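Local coordinates for protein ZmpA Glycopeptidase (Clostridium perfringens, PDB 6XSX) that acts as an M60-family metalloprotease, probably cutting the peptide backbone of glycoproteins, with this chain holding its catalytic module, at residues Gln38-Trp43 with Val232-Asn237; Pro72-Val77 with Glu129-Lys134; Gln84-Val89 with Met243-Asp248. All coordinates share one frame; numbering follows the deposited sequence.

Interaction 1 of 3, residues Gln38-Trp43 with Val232-Asn237; sequences QKRKVW and VNSDFN
The backbones come closest at R40 and V232, whose CA atoms are 4.9 Å apart where the end of helix 33-39 meets the irregular loop leading into strand 240-244. A Schellman motif closes the helix: K41, with positive phi, is its C-prime residue, V42 N returns to S37 O, and K41 N reaches Q38 O weakly. R40 carries the contact. Its CG lies anti to the carbonyl carbon (chi1 -64°), and the chain runs extended from there to NE, so the guanidinium is delivered side-on to S234. R40 NE donates to S234 O at 2.8 Å, with that oxygen close to the guanidinium plane; R40 NH2 donates to S234 OG at 3.2 Å, a partner tilted 21° from the plane. Two bonds to two different atoms of one residue hold the group against rotation, and arginine suits the place because NE and NH2 point side by side. S234 OG also pairs with E231 O, while R40 NH1 makes a salt bridge to E36, tying the guanidinium back to helix 33-39. F236 lies over one face of the guanidinium, its CB 3.7 Å above the plane and over the centre. The ring itself is turned 32° from that plane, and F236 CD1 comes to 3.4 Å from R40 CD, so the aromatic shields the aliphatic part of the chain as well. V232 CG1 rests 3.7 Å from K39 O. At the far end of the aromatic ring, F236 CZ meets V42 CG2, a methyl coming from the opposite direction, at 4.1 Å.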
# COMPACT_ATOMS: atom_id res chain seq x y z
N GLN A 38 -3.65 -14.23 -9.67
CA GLN A 38 -2.36 -14.81 -10.01
C GLN A 38 -1.92 -14.33 -11.40
O GLN A 38 -0.73 -14.14 -11.63
CB GLN A 38 -2.38 -16.32 -9.82
CG GLN A 38 -2.36 -16.71 -8.35
CD GLN A 38 -2.85 -18.11 -8.07
OE1 GLN A 38 -3.07 -18.92 -8.97
NE2 GLN A 38 -3.03 -18.41 -6.79
N LYS A 39 -2.89 -14.08 -12.28
CA LYS A 39 -2.59 -13.52 -13.59
C LYS A 39 -1.87 -12.18 -13.43
O LYS A 39 -1.00 -11.84 -14.22
CB LYS A 39 -3.87 -13.26 -14.39
CG LYS A 39 -4.62 -14.50 -14.85
CD LYS A 39 -5.80 -14.12 -15.73
CE LYS A 39 -6.62 -15.31 -16.19
NZ LYS A 39 -7.90 -14.84 -16.76
N ARG A 40 -2.22 -11.43 -12.37
CA ARG A 40 -1.84 -10.04 -12.25
C ARG A 40 -0.78 -9.85 -11.16
O ARG A 40 -0.45 -8.72 -10.82
CB ARG A 40 -3.08 -9.19 -11.95
CG ARG A 40 -4.10 -9.23 -13.09
CD ARG A 40 -5.45 -8.77 -12.62
NE ARG A 40 -6.43 -8.64 -13.70
CZ ARG A 40 -7.11 -9.65 -14.24
NH1 ARG A 40 -6.92 -10.89 -13.80
NH2 ARG A 40 -7.99 -9.41 -15.19
N LYS A 41 -0.28 -10.97 -10.63
CA LYS A 41 0.77 -11.03 -9.61
C LYS A 41 0.35 -10.33 -8.32
O LYS A 41 1.20 -9.87 -7.57
CB LYS A 41 2.09 -10.43 -10.11
CG LYS A 41 2.56 -10.85 -11.49
CD LYS A 41 2.88 -12.31 -11.64
CE LYS A 41 3.63 -12.60 -12.93
NZ LYS A 41 4.06 -14.01 -12.97
N VAL A 42 -0.96 -10.28 -8.02
CA VAL A 42 -1.36 -9.85 -6.69
C VAL A 42 -1.70 -11.08 -5.84
O VAL A 42 -1.81 -12.18 -6.36
CB VAL A 42 -2.48 -8.78 -6.69
CG1 VAL A 42 -2.09 -7.58 -7.55
CG2 VAL A 42 -3.81 -9.36 -7.15
N TRP A 43 -1.86 -10.86 -4.53
CA TRP A 43 -1.78 -11.92 -3.54
C TRP A 43 -3.16 -12.49 -3.24
O TRP A 43 -3.74 -12.18 -2.20
CB TRP A 43 -1.07 -11.40 -2.28
CG TRP A 43 -0.65 -12.49 -1.34
CD1 TRP A 43 -1.06 -13.79 -1.37
CD2 TRP A 43 0.23 -12.37 -0.21
NE1 TRP A 43 -0.48 -14.49 -0.36
CE2 TRP A 43 0.33 -13.66 0.37
CE3 TRP A 43 0.98 -11.33 0.35
CZ2 TRP A 43 1.11 -13.92 1.49
CZ3 TRP A 43 1.75 -11.58 1.46
CH2 TRP A 43 1.82 -12.86 2.02
N VAL A 232 -3.32 -8.33 -18.00
CA VAL A 232 -2.50 -8.29 -16.79
C VAL A 232 -2.50 -6.87 -16.22
O VAL A 232 -1.95 -6.64 -15.15
CB VAL A 232 -1.08 -8.84 -17.00
CG1 VAL A 232 -1.08 -10.27 -17.52
CG2 VAL A 232 -0.21 -7.94 -17.89
N ASN A 233 -3.12 -5.92 -16.93
CA ASN A 233 -3.17 -4.54 -16.49
C ASN A 233 -4.62 -4.10 -16.31
O ASN A 233 -4.90 -2.90 -16.29
CB ASN A 233 -2.46 -3.60 -17.46
CG ASN A 233 -0.95 -3.74 -17.47
OD1 ASN A 233 -0.35 -4.23 -16.51
ND2 ASN A 233 -0.32 -3.29 -18.54
N SER A 234 -5.55 -5.06 -16.18
CA SER A 234 -6.96 -4.72 -16.03
C SER A 234 -7.45 -5.03 -14.62
O SER A 234 -6.91 -5.88 -13.93
CB SER A 234 -7.82 -5.41 -17.06
OG SER A 234 -7.65 -6.82 -16.99
N ASP A 235 -8.50 -4.30 -14.23
CA ASP A 235 -9.28 -4.55 -13.04
C ASP A 235 -9.94 -5.92 -13.18
O ASP A 235 -9.99 -6.48 -14.27
CB ASP A 235 -10.33 -3.45 -12.86
CG ASP A 235 -10.82 -3.27 -11.44
OD1 ASP A 235 -10.38 -4.02 -10.54
OD2 ASP A 235 -11.64 -2.40 -11.24
N PHE A 236 -10.43 -6.48 -12.06
CA PHE A 236 -11.14 -7.75 -12.07
C PHE A 236 -12.08 -7.79 -10.87
O PHE A 236 -12.11 -6.83 -10.09
CB PHE A 236 -10.14 -8.92 -12.11
CG PHE A 236 -9.27 -9.05 -10.88
CD1 PHE A 236 -8.21 -8.19 -10.66
CD2 PHE A 236 -9.53 -10.03 -9.92
CE1 PHE A 236 -7.41 -8.32 -9.54
CE2 PHE A 236 -8.74 -10.15 -8.79
CZ PHE A 236 -7.67 -9.30 -8.60
N ASN A 237 -12.86 -8.87 -10.72
CA ASN A 237 -13.81 -8.94 -9.61
C ASN A 237 -13.07 -9.39 -8.35
O ASN A 237 -12.58 -10.51 -8.31
CB ASN A 237 -15.00 -9.87 -9.89
CG ASN A 237 -15.89 -9.37 -11.01
OD1 ASN A 237 -16.11 -8.17 -11.15
ND2 ASN A 237 -16.42 -10.29 -11.80

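Interaction 2 of 3, residues Pro72-Val77 with Glu129-Lys134; sequences PTPKLV and EEQGRK
The side chain of Q131 reaches past the carbonyl of P72 and ends in a hydrogen bond to P72 O. A chi1 of -176° sets Q131 CG opposite the backbone N, and with the chain extended beyond it the amide is carried from the end of helix 128-131 to P72 O. Q131 NE2 donates to that oxygen at 3.1 Å and at a fairly straight 158°. The oxygen lies near the plane of the glutamine amide, but the nitrogen stands 51° out of the proline's carbonyl plane, so it comes down from above. On the way, Q131 CG passes 3.6 Å from P72 O. The proline ring is turned to the helix end instead, with P72 CD 3.5 Å from E130 O. Proline suits this spot because its compact ring can lie against the helix end, while its carbonyl, like that of any residue, accepts the glutamine. Glutamine is long enough to span the gap and has further polar partners: OE1 pairs with S29 OG and NE2 with N124 OD1. G132, with positive phi, then turns the chain out of the helix. The contact thus fastens helix 128-131 to the loop entering strand 75-80, which lies between strands 88-91 and 117-123 in the mixed sheet.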
# COMPACT_ATOMS: atom_id res chain seq x y z
N PRO A 72 -22.29 -25.62 -11.24
CA PRO A 72 -21.63 -25.34 -9.95
C PRO A 72 -22.40 -24.36 -9.06
O PRO A 72 -23.09 -23.47 -9.55
CB PRO A 72 -20.23 -24.86 -10.35
CG PRO A 72 -20.41 -24.34 -11.77
CD PRO A 72 -21.46 -25.22 -12.40
N THR A 73 -22.28 -24.57 -7.75
CA THR A 73 -23.04 -23.83 -6.76
C THR A 73 -22.13 -22.83 -6.06
O THR A 73 -20.93 -23.10 -5.89
CB THR A 73 -23.61 -24.79 -5.70
OG1 THR A 73 -22.53 -25.54 -5.14
CG2 THR A 73 -24.68 -25.70 -6.25
N PRO A 74 -22.66 -21.66 -5.63
CA PRO A 74 -21.90 -20.71 -4.82
C PRO A 74 -21.62 -21.32 -3.45
O PRO A 74 -22.16 -22.37 -3.11
CB PRO A 74 -22.85 -19.51 -4.67
CG PRO A 74 -24.25 -20.11 -4.86
CD PRO A 74 -24.05 -21.22 -5.86
N LYS A 75 -20.75 -20.64 -2.70
CA LYS A 75 -20.33 -21.05 -1.38
C LYS A 75 -20.73 -19.96 -0.37
O LYS A 75 -20.88 -18.79 -0.73
CB LYS A 75 -18.83 -21.33 -1.40
CG LYS A 75 -18.47 -22.58 -2.20
CD LYS A 75 -17.18 -22.53 -3.00
CE LYS A 75 -17.05 -23.65 -4.01
NZ LYS A 75 -17.52 -24.96 -3.50
N LEU A 76 -20.92 -20.39 0.88
CA LEU A 76 -21.03 -19.47 1.99
C LEU A 76 -19.66 -19.38 2.67
O LEU A 76 -18.94 -20.38 2.73
CB LEU A 76 -22.06 -20.05 2.97
CG LEU A 76 -23.08 -19.08 3.55
CD1 LEU A 76 -23.82 -18.33 2.45
CD2 LEU A 76 -24.07 -19.84 4.43
N VAL A 77 -19.32 -18.17 3.13
CA VAL A 77 -18.17 -17.96 3.98
C VAL A 77 -18.68 -17.55 5.36
O VAL A 77 -19.42 -16.57 5.48
CB VAL A 77 -17.19 -16.93 3.39
CG1 VAL A 77 -16.01 -16.65 4.31
CG2 VAL A 77 -16.69 -17.35 2.00
N GLU A 129 -20.42 -18.46 -18.30
CA GLU A 129 -20.31 -19.60 -19.20
C GLU A 129 -20.29 -20.90 -18.39
O GLU A 129 -20.90 -21.88 -18.80
CB GLU A 129 -19.13 -19.44 -20.16
N GLU A 130 -19.63 -20.89 -17.23
CA GLU A 130 -19.49 -22.07 -16.39
C GLU A 130 -20.79 -22.41 -15.66
O GLU A 130 -21.13 -23.58 -15.49
CB GLU A 130 -18.39 -21.86 -15.33
CG GLU A 130 -16.99 -21.99 -15.89
CD GLU A 130 -15.88 -21.61 -14.92
OE1 GLU A 130 -16.16 -20.88 -13.94
OE2 GLU A 130 -14.75 -22.03 -15.15
N GLN A 131 -21.51 -21.38 -15.20
CA GLN A 131 -22.53 -21.58 -14.19
C GLN A 131 -23.93 -21.51 -14.79
O GLN A 131 -24.88 -22.05 -14.22
CB GLN A 131 -22.33 -20.57 -13.05
CG GLN A 131 -23.28 -20.73 -11.87
CD GLN A 131 -22.83 -19.84 -10.74
OE1 GLN A 131 -22.88 -18.61 -10.84
NE2 GLN A 131 -22.36 -20.46 -9.67
N GLY A 132 -24.07 -20.85 -15.95
CA GLY A 132 -25.39 -20.64 -16.51
C GLY A 132 -26.10 -19.50 -15.79
O GLY A 132 -25.50 -18.45 -15.53
N ARG A 133 -27.38 -19.70 -15.44
CA ARG A 133 -28.16 -18.61 -14.86
C ARG A 133 -27.62 -18.29 -13.46
O ARG A 133 -27.05 -19.16 -12.80
CB ARG A 133 -29.67 -18.87 -14.94
CG ARG A 133 -30.18 -19.87 -13.92
CD ARG A 133 -31.69 -19.85 -13.75
NE ARG A 133 -32.08 -20.85 -12.77
CZ ARG A 133 -32.44 -22.10 -13.06
NH1 ARG A 133 -32.45 -22.51 -14.31
NH2 ARG A 133 -32.78 -22.93 -12.09
N LYS A 134 -27.77 -17.03 -13.05
CA LYS A 134 -27.26 -16.59 -11.76
C LYS A 134 -27.93 -17.40 -10.66
O LYS A 134 -29.15 -17.55 -10.64
CB LYS A 134 -27.57 -15.11 -11.54
CG LYS A 134 -26.88 -14.17 -12.50
CD LYS A 134 -27.25 -12.72 -12.28
CE LYS A 134 -27.03 -11.92 -13.55
NZ LYS A 134 -26.56 -10.55 -13.23

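Interaction 3 of 3, residues Gln84-Val89 with Met243-Asp248; sequences QHNGDV and MLKWLD. With EDO (1,2-ethanediol), chain D.
Q84 stands between two aromatic rings, W246 across the contact and H85 next to it in the chain. Q84 CB approaches the indole obliquely, 4.2 Å from W246 CE3, while D248 OD2 lies in the indole plane at the edge. Q84 CG sits over the centre of one face of the H85 imidazole, 3.5 Å above the plane. Beside the indole the backbones touch as well, through a CA-H...O contact from Q84 CA to W246 O. The polar heart of the contact is K245 with N86. The lysine chain, extended beyond CG, slides its methylenes past the carbonyls of Q84 and H85, K245 CD lying 3.7 Å from H85 O, to where NZ donates a 2.8 Å hydrogen bond to N86 OD1, the nitrogen tilted 35° from the amide's carbonyl plane. The ammonium also donates to a water that in turn donates to Q84 O, and a weak bond links it to N254. Lysine suits this place because its apolar stem packs while its tip serves several acceptors. M243 packs against the backbone of N86, its SD 3.4 Å from N86 O, and the bend at its end brings CE beside N86 CB. The other end of the N86 amide holds a 1,2-ethanediol, ND2 donating to its O2 at 3.2 Å; that hydroxyl donates to D88 OD1 at 2.6 Å. The diol probably comes from the crystallisation liquor, as does a MES molecule hydrogen-bonded to the backbone N atoms of N86 and G87. The contact joins the loop leading into edge strand 88-91 to the end of strand 240-244, although six strands separate these two in sheet order; I259 of neighbouring strand 259-262 packs against N86, M243 and K245.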
# COMPACT_ATOMS: atom_id res chain seq x y z
N GLN A 84 -6.65 -14.16 15.38
CA GLN A 84 -5.30 -13.76 15.01
C GLN A 84 -5.11 -14.01 13.52
O GLN A 84 -4.23 -13.42 12.89
CB GLN A 84 -4.25 -14.51 15.84
CG GLN A 84 -4.06 -15.95 15.38
CD GLN A 84 -3.14 -16.76 16.26
OE1 GLN A 84 -3.58 -17.64 16.98
NE2 GLN A 84 -1.85 -16.46 16.20
N HIS A 85 -5.96 -14.88 12.96
CA HIS A 85 -6.00 -15.19 11.54
C HIS A 85 -7.21 -14.48 10.91
O HIS A 85 -7.76 -13.55 11.49
CB HIS A 85 -6.02 -16.71 11.32
CG HIS A 85 -4.89 -17.42 12.00
ND1 HIS A 85 -3.56 -17.15 11.72
CD2 HIS A 85 -4.88 -18.40 12.93
CE1 HIS A 85 -2.78 -17.92 12.46
NE2 HIS A 85 -3.57 -18.70 13.20
N ASN A 86 -7.62 -14.94 9.72
CA ASN A 86 -8.71 -14.33 8.99
C ASN A 86 -10.07 -14.76 9.55
O ASN A 86 -11.05 -14.02 9.42
CB ASN A 86 -8.59 -14.58 7.48
CG ASN A 86 -7.29 -14.04 6.90
OD1 ASN A 86 -6.90 -12.91 7.18
ND2 ASN A 86 -6.63 -14.85 6.08
N GLY A 87 -10.12 -15.95 10.16
CA GLY A 87 -11.30 -16.43 10.88
C GLY A 87 -12.35 -17.11 10.00
O GLY A 87 -13.42 -17.48 10.49
N ASP A 88 -12.04 -17.31 8.71
CA ASP A 88 -13.03 -17.78 7.75
C ASP A 88 -13.05 -19.31 7.64
O ASP A 88 -12.02 -19.97 7.79
CB ASP A 88 -12.80 -17.17 6.36
CG ASP A 88 -11.42 -17.47 5.81
OD1 ASP A 88 -10.43 -17.07 6.46
OD2 ASP A 88 -11.35 -18.11 4.75
N VAL A 89 -14.24 -19.84 7.35
CA VAL A 89 -14.43 -21.22 6.91
C VAL A 89 -15.31 -21.16 5.67
O VAL A 89 -16.33 -20.48 5.68
CB VAL A 89 -15.10 -22.11 7.98
CG1 VAL A 89 -15.15 -23.58 7.55
CG2 VAL A 89 -14.47 -21.99 9.36
N MET A 243 -9.60 -6.10 8.13
CA MET A 243 -10.40 -6.65 9.21
C MET A 243 -9.64 -6.58 10.53
O MET A 243 -8.40 -6.58 10.55
CB MET A 243 -10.81 -8.10 8.92
CG MET A 243 -9.63 -9.04 8.81
SD MET A 243 -10.07 -10.79 8.97
CE MET A 243 -10.67 -11.16 7.32
N LEU A 244 -10.40 -6.50 11.62
CA LEU A 244 -9.88 -6.57 12.97
C LEU A 244 -9.27 -7.95 13.17
O LEU A 244 -9.88 -8.96 12.83
CB LEU A 244 -11.06 -6.35 13.92
CG LEU A 244 -10.77 -6.51 15.41
CD1 LEU A 244 -9.71 -5.51 15.86
CD2 LEU A 244 -12.06 -6.34 16.21
N LYS A 245 -8.05 -7.97 13.71
CA LYS A 245 -7.39 -9.22 14.06
C LYS A 245 -6.74 -9.07 15.42
O LYS A 245 -6.43 -7.96 15.86
CB LYS A 245 -6.31 -9.55 13.02
CG LYS A 245 -6.80 -9.99 11.65
CD LYS A 245 -5.67 -10.58 10.84
CE LYS A 245 -6.04 -10.79 9.38
NZ LYS A 245 -4.95 -11.49 8.67
N TRP A 246 -6.49 -10.21 16.08
CA TRP A 246 -5.82 -10.20 17.36
C TRP A 246 -4.32 -10.27 17.11
O TRP A 246 -3.79 -11.35 16.84
CB TRP A 246 -6.34 -11.37 18.21
CG TRP A 246 -5.65 -11.55 19.53
CD1 TRP A 246 -5.25 -10.57 20.39
CD2 TRP A 246 -5.34 -12.80 20.18
NE1 TRP A 246 -4.68 -11.12 21.51
CE2 TRP A 246 -4.74 -12.49 21.41
CE3 TRP A 246 -5.51 -14.15 19.83
CZ2 TRP A 246 -4.29 -13.48 22.29
CZ3 TRP A 246 -5.08 -15.13 20.70
CH2 TRP A 246 -4.47 -14.80 21.91
N LEU A 247 -3.63 -9.13 17.16
CA LEU A 247 -2.26 -9.08 16.69
C LEU A 247 -1.30 -8.75 17.83
O LEU A 247 -0.14 -8.44 17.58
CB LEU A 247 -2.15 -8.06 15.56
CG LEU A 247 -3.04 -8.32 14.35
CD1 LEU A 247 -2.79 -7.29 13.25
CD2 LEU A 247 -2.80 -9.73 13.81
N ASP A 248 -1.78 -8.86 19.08
CA ASP A 248 -1.05 -8.38 20.24
C ASP A 248 0.38 -8.92 20.26
O ASP A 248 1.31 -8.19 20.58
CB ASP A 248 -1.77 -8.73 21.55
CG ASP A 248 -3.01 -7.90 21.80
OD1 ASP A 248 -3.39 -7.12 20.91
OD2 ASP A 248 -3.58 -8.03 22.90
C1 EDO D . -7.90 -16.23 2.75
O1 EDO D . -7.38 -17.49 2.40
C2 EDO D . -8.88 -16.43 3.82
O2 EDO D . -8.35 -17.21 4.88
O HOH W 1 -3.53 -13.05 10.28
O HOH W 2 -9.96 -11.87 12.44

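How the interactions relate
Interactions 2 and 3 meet directly in the mixed sheet, where strands 75-80 and 88-91 are neighbours and V77 CG1 packs 3.8 Å from D88 CB; their centres are nevertheless about 27 Å apart. Interaction 1 touches neither: its nearest atoms are about 10 Å from interaction 2 and about 9 Å from interaction 3. Segment 232-237 lies just before strand 240-244 and segment 243-248 takes in its last two residues, so the strand links interactions 1 and 3. An HExxH pattern on helix 277-286 probably marks the catalytic site, though no metal is bound to its histidines here. Backbone hydrogen bonds join W43 to N286, the last residue of that helix, and K41 to T289 just beyond it; L247 lies near the pattern without touching it.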